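Local coordinates for protein probable oxidoreductase (Mycobacterium abscessus, PDB 4EYE) that probably acts as an oxidoreductase of the quinone-reductase-like branch of the medium-chain dehydrogenase/reductase superfamily, at residues A[156-159]-A[160-163]; A[303-307]-A[308-312]; A[325-328]-A[329-333]; A[59-62]-A[63-66]. All coordinates share one frame; numbering follows the deposited sequence.

Contact 1 (A[156-159]-A[160-163])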
loop_
_atom_site.group_PDB
_atom_site.type_symbol
_atom_site.label_atom_id
_atom_site.label_comp_id
_atom_site.label_asym_id
_atom_site.label_seq_id
_atom_site.Cartn_x
_atom_site.Cartn_y
_atom_site.Cartn_z
ATOM N N GLN A 156 11.748 1.377 14.219
ATOM C CA GLN A 156 13.143 0.994 14.252
ATOM C C GLN A 156 13.368 -0.542 14.315
ATOM O O GLN A 156 14.058 -1.049 15.220
ATOM C CB GLN A 156 13.876 1.712 15.387
ATOM C CG GLN A 156 13.895 3.233 15.214
ATOM C CD GLN A 156 14.593 3.951 16.356
ATOM O OE1 GLN A 156 15.822 4.009 16.409
ATOM N NE2 GLN A 156 13.806 4.528 17.277
ATOM N N LEU A 157 12.822 -1.248 13.327
ATOM C CA LEU A 157 12.991 -2.694 13.218
ATOM C C LEU A 157 14.461 -3.050 13.106
ATOM O O LEU A 157 15.213 -2.345 12.470
ATOM C CB LEU A 157 12.258 -3.218 11.989
ATOM C CG LEU A 157 12.341 -4.735 11.766
ATOM C CD1 LEU A 157 11.861 -5.573 12.948
ATOM C CD2 LEU A 157 11.603 -5.123 10.479
ATOM N N ARG A 158 14.875 -4.146 13.733
ATOM C CA ARG A 158 16.259 -4.571 13.628
ATOM C C ARG A 158 16.320 -5.972 13.079
ATOM O O ARG A 158 15.409 -6.769 13.303
ATOM C CB ARG A 158 16.931 -4.492 14.998
ATOM C CG ARG A 158 17.096 -3.068 15.512
ATOM C CD ARG A 158 18.090 -2.318 14.639
ATOM N NE ARG A 158 18.247 -0.902 14.977
ATOM C CZ ARG A 158 17.587 0.113 14.399
ATOM N NH1 ARG A 158 16.641 -0.099 13.471
ATOM N NH2 ARG A 158 17.841 1.351 14.777
ATOM N N ALA A 159 17.404 -6.276 12.371
ATOM C CA ALA A 159 17.674 -7.653 11.935
ATOM C C ALA A 159 17.568 -8.605 13.145
ATOM O O ALA A 159 18.018 -8.282 14.232
ATOM C CB ALA A 159 19.058 -7.731 11.283
ATOM N N GLY A 160 16.923 -9.747 12.963
ATOM C CA GLY A 160 16.849 -10.753 14.011
ATOM C C GLY A 160 15.678 -10.570 14.959
ATOM O O GLY A 160 15.424 -11.434 15.790
ATOM N N GLU A 161 14.935 -9.465 14.850
ATOM C CA GLU A 161 13.705 -9.337 15.655
ATOM C C GLU A 161 12.575 -10.149 15.055
ATOM O O GLU A 161 12.647 -10.561 13.904
ATOM C CB GLU A 161 13.316 -7.867 15.801
ATOM C CG GLU A 161 14.301 -7.057 16.650
ATOM C CD GLU A 161 13.804 -5.667 16.948
ATOM O OE1 GLU A 161 13.509 -4.891 15.994
ATOM O OE2 GLU A 161 13.668 -5.352 18.155
ATOM N N THR A 162 11.525 -10.400 15.848
ATOM C CA THR A 162 10.374 -11.089 15.352
ATOM C C THR A 162 9.192 -10.155 15.218
ATOM O O THR A 162 8.852 -9.449 16.189
ATOM C CB THR A 162 9.974 -12.252 16.272
ATOM O OG1 THR A 162 11.032 -13.180 16.290
ATOM C CG2 THR A 162 8.705 -12.929 15.739
ATOM N N VAL A 163 8.554 -10.184 14.042
ATOM C CA VAL A 163 7.440 -9.302 13.724
ATOM C C VAL A 163 6.191 -10.119 13.513
ATOM O O VAL A 163 6.206 -11.116 12.791
ATOM C CB VAL A 163 7.745 -8.457 12.466
ATOM C CG1 VAL A 163 6.571 -7.510 12.107
ATOM C CG2 VAL A 163 9.030 -7.665 12.683
#

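Contact 2 (A[303-307]-A[308-312])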
loop_
_atom_site.group_PDB
_atom_site.type_symbol
_atom_site.label_atom_id
_atom_site.label_comp_id
_atom_site.label_asym_id
_atom_site.label_seq_id
_atom_site.Cartn_x
_atom_site.Cartn_y
_atom_site.Cartn_z
ATOM N N LYS A 303 16.905 -0.907 -3.144
ATOM C CA LYS A 303 17.863 -1.868 -2.648
ATOM C C LYS A 303 17.206 -3.221 -2.373
ATOM O O LYS A 303 17.720 -4.268 -2.813
ATOM C CB LYS A 303 18.544 -1.334 -1.384
ATOM C CG LYS A 303 19.359 -2.361 -0.571
ATOM C CD LYS A 303 19.999 -1.715 0.663
ATOM C CE LYS A 303 20.039 -2.639 1.894
ATOM N NZ LYS A 303 21.164 -3.603 1.840
ATOM N N LEU A 304 16.060 -3.205 -1.692
ATOM C CA LEU A 304 15.292 -4.438 -1.460
ATOM C C LEU A 304 14.899 -5.126 -2.764
ATOM O O LEU A 304 15.021 -6.338 -2.848
ATOM C CB LEU A 304 14.082 -4.201 -0.537
ATOM C CG LEU A 304 14.452 -3.742 0.884
ATOM C CD1 LEU A 304 13.266 -3.251 1.704
ATOM C CD2 LEU A 304 15.163 -4.852 1.638
ATOM N N VAL A 305 14.473 -4.362 -3.770
ATOM C CA VAL A 305 14.140 -4.895 -5.095
ATOM C C VAL A 305 15.383 -5.460 -5.815
ATOM O O VAL A 305 15.323 -6.556 -6.376
ATOM C CB VAL A 305 13.440 -3.829 -5.987
ATOM C CG1 VAL A 305 13.333 -4.318 -7.448
ATOM C CG2 VAL A 305 12.048 -3.466 -5.415
ATOM N N ALA A 306 16.522 -4.734 -5.749
ATOM C CA ALA A 306 17.786 -5.251 -6.274
ATOM C C ALA A 306 18.134 -6.586 -5.641
ATOM O O ALA A 306 18.619 -7.469 -6.323
ATOM C CB ALA A 306 18.932 -4.248 -6.061
ATOM N N GLU A 307 17.859 -6.737 -4.350
ATOM C CA GLU A 307 18.195 -7.935 -3.625
ATOM C C GLU A 307 17.201 -9.078 -3.854
ATOM O O GLU A 307 17.476 -10.235 -3.480
ATOM C CB GLU A 307 18.332 -7.619 -2.121
ATOM C CG GLU A 307 19.517 -6.718 -1.847
ATOM C CD GLU A 307 19.570 -6.244 -0.396
ATOM O OE1 GLU A 307 18.640 -6.547 0.386
ATOM O OE2 GLU A 307 20.589 -5.616 -0.022
ATOM N N GLY A 308 16.094 -8.770 -4.521
ATOM C CA GLY A 308 15.172 -9.800 -5.044
ATOM C C GLY A 308 13.704 -9.598 -4.702
ATOM O O GLY A 308 12.871 -10.385 -5.127
ATOM N N MET A 309 13.365 -8.570 -3.931
ATOM C CA MET A 309 11.964 -8.406 -3.549
ATOM C C MET A 309 11.084 -8.119 -4.774
ATOM O O MET A 309 11.363 -7.222 -5.558
ATOM C CB MET A 309 11.804 -7.282 -2.500
ATOM C CG MET A 309 10.424 -7.188 -1.881
ATOM S SD MET A 309 10.323 -5.887 -0.632
ATOM C CE MET A 309 10.389 -4.387 -1.623
ATOM N N ARG A 310 10.002 -8.856 -4.902
ATOM C CA ARG A 310 9.056 -8.632 -5.969
ATOM C C ARG A 310 7.647 -8.546 -5.362
ATOM O O ARG A 310 7.115 -9.556 -4.875
ATOM C CB ARG A 310 9.110 -9.790 -7.008
ATOM C CG ARG A 310 10.413 -9.936 -7.751
ATOM C CD ARG A 310 10.695 -8.747 -8.674
ATOM N NE ARG A 310 11.964 -8.926 -9.349
ATOM C CZ ARG A 310 13.148 -8.564 -8.863
ATOM N NH1 ARG A 310 13.259 -7.968 -7.664
ATOM N NH2 ARG A 310 14.257 -8.821 -9.566
ATOM N N PRO A 311 7.069 -7.368 -5.324
ATOM C CA PRO A 311 5.691 -7.240 -4.850
ATOM C C PRO A 311 4.721 -8.140 -5.589
ATOM O O PRO A 311 4.632 -8.065 -6.830
ATOM C CB PRO A 311 5.359 -5.764 -5.137
ATOM C CG PRO A 311 6.676 -5.071 -5.124
ATOM C CD PRO A 311 7.631 -6.061 -5.746
ATOM N N PRO A 312 4.002 -9.012 -4.859
ATOM C CA PRO A 312 2.982 -9.866 -5.519
ATOM C C PRO A 312 1.795 -9.078 -6.056
ATOM O O PRO A 312 1.226 -8.259 -5.347
ATOM C CB PRO A 312 2.534 -10.844 -4.426
ATOM C CG PRO A 312 3.484 -10.669 -3.290
ATOM C CD PRO A 312 4.182 -9.331 -3.436
HETATM O O HOH W 1 16.658 -8.867 -8.030
#

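Contact 3 (A[325-328]-A[329-333])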
loop_
_atom_site.group_PDB
_atom_site.type_symbol
_atom_site.label_atom_id
_atom_site.label_comp_id
_atom_site.label_asym_id
_atom_site.label_seq_id
_atom_site.Cartn_x
_atom_site.Cartn_y
_atom_site.Cartn_z
ATOM N N ALA A 325 -13.732 -4.690 -10.468
ATOM C CA ALA A 325 -12.454 -4.800 -9.785
ATOM C C ALA A 325 -12.632 -4.279 -8.348
ATOM O O ALA A 325 -12.223 -4.931 -7.350
ATOM C CB ALA A 325 -11.375 -3.997 -10.535
ATOM N N LEU A 326 -13.233 -3.100 -8.238
ATOM C CA LEU A 326 -13.396 -2.472 -6.932
ATOM C C LEU A 326 -14.376 -3.251 -6.034
ATOM O O LEU A 326 -14.215 -3.309 -4.822
ATOM C CB LEU A 326 -13.782 -0.983 -7.071
ATOM C CG LEU A 326 -12.624 0.014 -7.014
ATOM C CD1 LEU A 326 -12.080 0.054 -5.548
ATOM C CD2 LEU A 326 -11.531 -0.365 -8.005
ATOM N N GLN A 327 -15.399 -3.828 -6.628
ATOM C CA GLN A 327 -16.347 -4.673 -5.870
ATOM C C GLN A 327 -15.627 -5.909 -5.302
ATOM O O GLN A 327 -15.803 -6.264 -4.142
ATOM C CB GLN A 327 -17.491 -5.142 -6.779
ATOM C CG GLN A 327 -18.704 -5.722 -6.019
ATOM C CD GLN A 327 -19.291 -4.711 -5.066
ATOM O OE1 GLN A 327 -19.791 -3.667 -5.472
ATOM N NE2 GLN A 327 -19.212 -5.000 -3.793
ATOM N N ASP A 328 -14.799 -6.543 -6.122
ATOM C CA ASP A 328 -14.011 -7.695 -5.642
ATOM C C ASP A 328 -13.103 -7.297 -4.493
ATOM O O ASP A 328 -13.002 -8.002 -3.486
ATOM C CB ASP A 328 -13.199 -8.266 -6.782
ATOM C CG ASP A 328 -14.068 -8.987 -7.808
ATOM O OD1 ASP A 328 -15.261 -9.220 -7.534
ATOM O OD2 ASP A 328 -13.526 -9.339 -8.876
ATOM N N PHE A 329 -12.483 -6.142 -4.627
ATOM C CA PHE A 329 -11.642 -5.614 -3.569
ATOM C C PHE A 329 -12.427 -5.415 -2.262
ATOM O O PHE A 329 -11.978 -5.798 -1.190
ATOM C CB PHE A 329 -10.998 -4.285 -4.012
ATOM C CG PHE A 329 -10.173 -3.651 -2.940
ATOM C CD1 PHE A 329 -10.743 -2.748 -2.040
ATOM C CD2 PHE A 329 -8.847 -3.988 -2.794
ATOM C CE1 PHE A 329 -9.975 -2.197 -1.023
ATOM C CE2 PHE A 329 -8.071 -3.440 -1.792
ATOM C CZ PHE A 329 -8.624 -2.544 -0.910
ATOM N N ALA A 330 -13.581 -4.786 -2.373
ATOM C CA ALA A 330 -14.490 -4.561 -1.237
ATOM C C ALA A 330 -15.019 -5.878 -0.623
ATOM O O ALA A 330 -15.154 -5.973 0.581
ATOM C CB ALA A 330 -15.661 -3.689 -1.678
ATOM N N ASP A 331 -15.276 -6.872 -1.464
ATOM C CA ASP A 331 -15.746 -8.174 -1.014
ATOM C C ASP A 331 -14.629 -9.010 -0.390
ATOM O O ASP A 331 -14.879 -10.135 0.014
ATOM C CB ASP A 331 -16.320 -8.978 -2.176
ATOM C CG ASP A 331 -17.567 -8.378 -2.753
ATOM O OD1 ASP A 331 -18.147 -7.503 -2.124
ATOM O OD2 ASP A 331 -17.944 -8.744 -3.863
ATOM N N GLY A 332 -13.399 -8.486 -0.306
ATOM C CA GLY A 332 -12.308 -9.198 0.367
ATOM C C GLY A 332 -11.662 -10.302 -0.451
ATOM O O GLY A 332 -11.080 -11.235 0.103
ATOM N N LYS A 333 -11.746 -10.216 -1.770
ATOM C CA LYS A 333 -11.148 -11.230 -2.632
ATOM C C LYS A 333 -9.656 -11.018 -3.000
ATOM O O LYS A 333 -9.064 -11.896 -3.582
ATOM C CB LYS A 333 -11.993 -11.373 -3.899
ATOM C CG LYS A 333 -13.448 -11.718 -3.581
ATOM C CD LYS A 333 -14.292 -11.880 -4.840
ATOM C CE LYS A 333 -15.668 -12.471 -4.519
ATOM N NZ LYS A 333 -16.379 -12.696 -5.787
#

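Contact 4 (A[59-62]-A[63-66])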
loop_
_atom_site.group_PDB
_atom_site.type_symbol
_atom_site.label_atom_id
_atom_site.label_comp_id
_atom_site.label_asym_id
_atom_site.label_seq_id
_atom_site.Cartn_x
_atom_site.Cartn_y
_atom_site.Cartn_z
ATOM N N GLY A 59 -2.932 1.368 -9.246
ATOM C CA GLY A 59 -3.174 0.577 -8.059
ATOM C C GLY A 59 -4.575 0.750 -7.519
ATOM O O GLY A 59 -5.139 1.840 -7.581
ATOM N N VAL A 60 -5.132 -0.335 -6.998
ATOM C CA VAL A 60 -6.341 -0.302 -6.182
ATOM C C VAL A 60 -5.872 -0.364 -4.713
ATOM O O VAL A 60 -5.077 -1.264 -4.308
ATOM C CB VAL A 60 -7.278 -1.458 -6.565
ATOM C CG1 VAL A 60 -8.545 -1.499 -5.690
ATOM C CG2 VAL A 60 -7.663 -1.312 -8.056
ATOM N N CYS A 61 -6.265 0.624 -3.926
ATOM C CA CYS A 61 -5.954 0.618 -2.497
ATOM C C CYS A 61 -7.221 0.938 -1.663
ATOM O O CYS A 61 -8.244 1.429 -2.203
ATOM C CB CYS A 61 -4.853 1.616 -2.199
ATOM S SG CYS A 61 -5.336 3.362 -2.344
ATOM N N PHE A 62 -7.117 0.711 -0.360
ATOM C CA PHE A 62 -8.235 0.906 0.539
ATOM C C PHE A 62 -8.754 2.351 0.525
ATOM O O PHE A 62 -9.952 2.553 0.487
ATOM C CB PHE A 62 -7.894 0.428 1.971
ATOM C CG PHE A 62 -9.116 0.232 2.844
ATOM C CD1 PHE A 62 -10.045 -0.728 2.546
ATOM C CD2 PHE A 62 -9.332 1.032 3.946
ATOM C CE1 PHE A 62 -11.194 -0.895 3.335
ATOM C CE2 PHE A 62 -10.453 0.854 4.757
ATOM C CZ PHE A 62 -11.386 -0.109 4.444
ATOM N N PRO A 63 -7.868 3.358 0.503
ATOM C CA PRO A 63 -8.396 4.738 0.395
ATOM C C PRO A 63 -9.258 4.992 -0.838
ATOM O O PRO A 63 -10.293 5.668 -0.739
ATOM C CB PRO A 63 -7.137 5.598 0.368
ATOM C CG PRO A 63 -6.151 4.814 1.197
ATOM C CD PRO A 63 -6.435 3.357 0.848
ATOM N N ASP A 64 -8.894 4.393 -1.973
ATOM C CA ASP A 64 -9.682 4.540 -3.198
ATOM C C ASP A 64 -11.095 4.093 -2.943
ATOM O O ASP A 64 -12.064 4.795 -3.243
ATOM C CB ASP A 64 -9.173 3.707 -4.394
ATOM C CG ASP A 64 -7.745 3.970 -4.772
ATOM O OD1 ASP A 64 -7.223 5.117 -4.627
ATOM O OD2 ASP A 64 -7.141 3.015 -5.352
ATOM N N TYR A 65 -11.208 2.891 -2.416
ATOM C CA TYR A 65 -12.504 2.292 -2.098
ATOM C C TYR A 65 -13.328 3.156 -1.108
ATOM O O TYR A 65 -14.521 3.431 -1.313
ATOM C CB TYR A 65 -12.248 0.896 -1.523
ATOM C CG TYR A 65 -13.469 0.265 -0.894
ATOM C CD1 TYR A 65 -14.618 0.071 -1.639
ATOM C CD2 TYR A 65 -13.473 -0.134 0.432
ATOM C CE1 TYR A 65 -15.741 -0.496 -1.082
ATOM C CE2 TYR A 65 -14.614 -0.691 1.008
ATOM C CZ TYR A 65 -15.752 -0.852 0.229
ATOM O OH TYR A 65 -16.894 -1.415 0.749
ATOM N N LEU A 66 -12.672 3.592 -0.040
ATOM C CA LEU A 66 -13.312 4.467 0.948
ATOM C C LEU A 66 -13.831 5.736 0.278
ATOM O O LEU A 66 -14.926 6.201 0.615
ATOM C CB LEU A 66 -12.331 4.814 2.111
ATOM C CG LEU A 66 -11.861 3.642 3.023
ATOM C CD1 LEU A 66 -11.022 4.061 4.259
ATOM C CD2 LEU A 66 -13.078 2.844 3.532
#

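Contact 1 (A[156-159]-A[160-163])
Arg158 and Glu161 close a type II beta turn in which the chain runs through Ala159 and Gly160 before entering the strand that starts at Thr162. The end-to-end directions of 156-159 and 160-163 differ by 125°, and the turn is held by Glu161 N donating to Arg158 O over 3.1 Å. Gly160 has phi 88°, the positive value expected at the third position of this turn.

The Glu161 side chain doubles back over the turn. Its CG lies opposite the carbonyl carbon (chi1 -68°) and the chain runs on extended, so that OE1 accepts a hydrogen bond of 2.7 Å from Arg158 N. That donor comes from the anti side of the carboxylate, well out of its plane, and the same oxygen forms a salt bridge with Arg252. The Arg158 guanidinium, by contrast, turns back to the chain behind it: NH1 donates to Leu157 O at 2.8 Å, the oxygen lying in the guanidinium plane while NH1 approaches from above the carbonyl plane. On the buried side Leu157 CD1 meets Val163 CG2 at 3.5 Å, beside Tyr151.

The arrangement is a helix-to-strand connection in a Rossmann-like domain, leading from helix 143-154 into strand 162-165, an inner strand of the six-stranded parallel sheet.

Contact 2 (A[303-307]-A[308-312])
Arg310 and Val305 meet at about a right angle, the arginine chain folding back across the end of the helix to present the edge of its guanidinium to a backbone carbonyl. The bend lies at chi2 (-67°), which returns the group to the last turn; there NH1 donates to Val305 O at 2.8 Å, almost in the guanidinium plane, and passes 3.7 Å from Val305 CG1. The same nitrogen also donates to Met309 O, which it approaches from above the carbonyl plane. NH2 binds a water that in turn donates to Ala306 O, so the guanidinium bridges two carbonyls of the final turn.

Val305 O also accepts from Gly308 N at 3.0 Å, the two donors arriving from opposite faces of its plane. Met309 N to Leu304 O, 3.0 Å, completes the Schellman motif, with Gly308 at a phi of 130°. The Met309 chain runs beside Leu304: its first two torsions are extended and the last is bent, setting CE 3.9 Å from Leu304 CB. Lys303 NZ and Glu307 OE2, one turn apart on the exposed part of the helix, form a salt bridge of 2.8 Å.

Leu304 and Met309 pack on helix 171-182, and Met309 also reaches Tyr144 of helix 143-154. Arg310 lies against Glu136 of helix 134-140, where the chain leaves helix 293-306 for strand 313-318.

Contact 3 (A[325-328]-A[329-333])
Gln327 and Asp331 are joined one helical turn apart by both backbone and side chain. Among the backbone bonds, Phe329 N to Ala325 O and Ala330 N to Leu326 O continue the regular helix, and Asp331 N reaches Gln327 O at 2.8 Å. Lys333 N then donates to Asp328 O over 3.1 Å, the six-to-one bond of a Schellman motif, together with Gly332 N to Phe329 O, while Gly332 takes the positive phi (79°) that ends the helix.

The polar side-chain link is Gln327 NE2 to Asp331 OD1, 3.2 Å. OD1 lies in the amide plane of Gln327, whereas NE2 meets the carboxylate on its syn side, 35° out of that plane. Gln327 is bent at chi2 (59°), which swings the amide towards this partner.

Charge adds a looser element: Asp328 OD1 and Lys333 NZ are 4.0 Å apart, beyond a salt bridge, and the lysine chain lies across the aspartate with CD 3.9 Å from OD1. Their attraction is probably modest.

Apolar packing faces inward. Phe329 reaches Phe62 and Tyr65 of helix 62-68, Leu326 packs on Tyr65 and Val60, and Ala325 touches Met338 and Leu340 of strand 337-341. Helix 322-330 is the crossover of a beta-alpha-beta unit between the parallel strands 313-318 and 337-341.

Contact 4 (A[59-62]-A[63-66])
Cys61 and Asp64 form the tight, buried part of this helix start. Cys61 holds the N-cap position, and its backbone N donates to Asp64 OD2 at 2.9 Å, approaching from above the carboxylate plane. Cys61 SG occupies the crowded position between backbone N and carbonyl carbon (chi1 70°), which lays it against Pro63 CD at 3.4 Å and beside the Asp64 carboxylate. Weak bonds to Tyr114 and Ile84 may help to hold that carboxylate. In the first turn Leu66 N gives a nearly straight bond of 3.0 Å to Phe62 O, whereas Tyr65 N to Cys61 O is weak.

Although Phe62 is exposed, Leu66 packs closely over its ring, with Phe62 CE2 3.3 Å from Leu66 CD1. Leu66 CG sits over one face, 4.0 Å from the ring centroid, in a CH-pi contact. The looser element is the Phe62-Tyr65 pair: Phe62 CE1 comes to the edge of the Tyr65 ring, 3.8 Å from CD2, and the two planes are inclined by 52°, an oblique pair with centroids 5.9 Å apart.

The segment leads from strand 57-59 into helix 62-68. Tyr72 lies against Pro63 and Leu66, Val60 and Cys61 touch strand 337-341, and helix 322-330 is the neighbouring helix.

Overall arrangement
Along the chain the order is contact 4, contact 1, contact 2 and contact 3, all of them turns or helix ends. Contacts 3 and 4 are neighbours, with centres about 10 Å apart: helices 322-330 and 62-68 pack together there, Phe329 CZ lying 3.6 Å from Phe62 N, so the C-terminal part of the chain closes onto the GroES-like region. Contact 1 lies on the far side of the chain's centre, about 33 Å from contact 3 between centres, at the parallel six-stranded sheet. Contact 2 lies off the line joining contacts 1 and 4, its centre about 18 Å from that of contact 1 and 23 Å from that of contact 4, on the route to strands 313-318 and 337-341, which flank helix 322-330 of contact 3 in sequence.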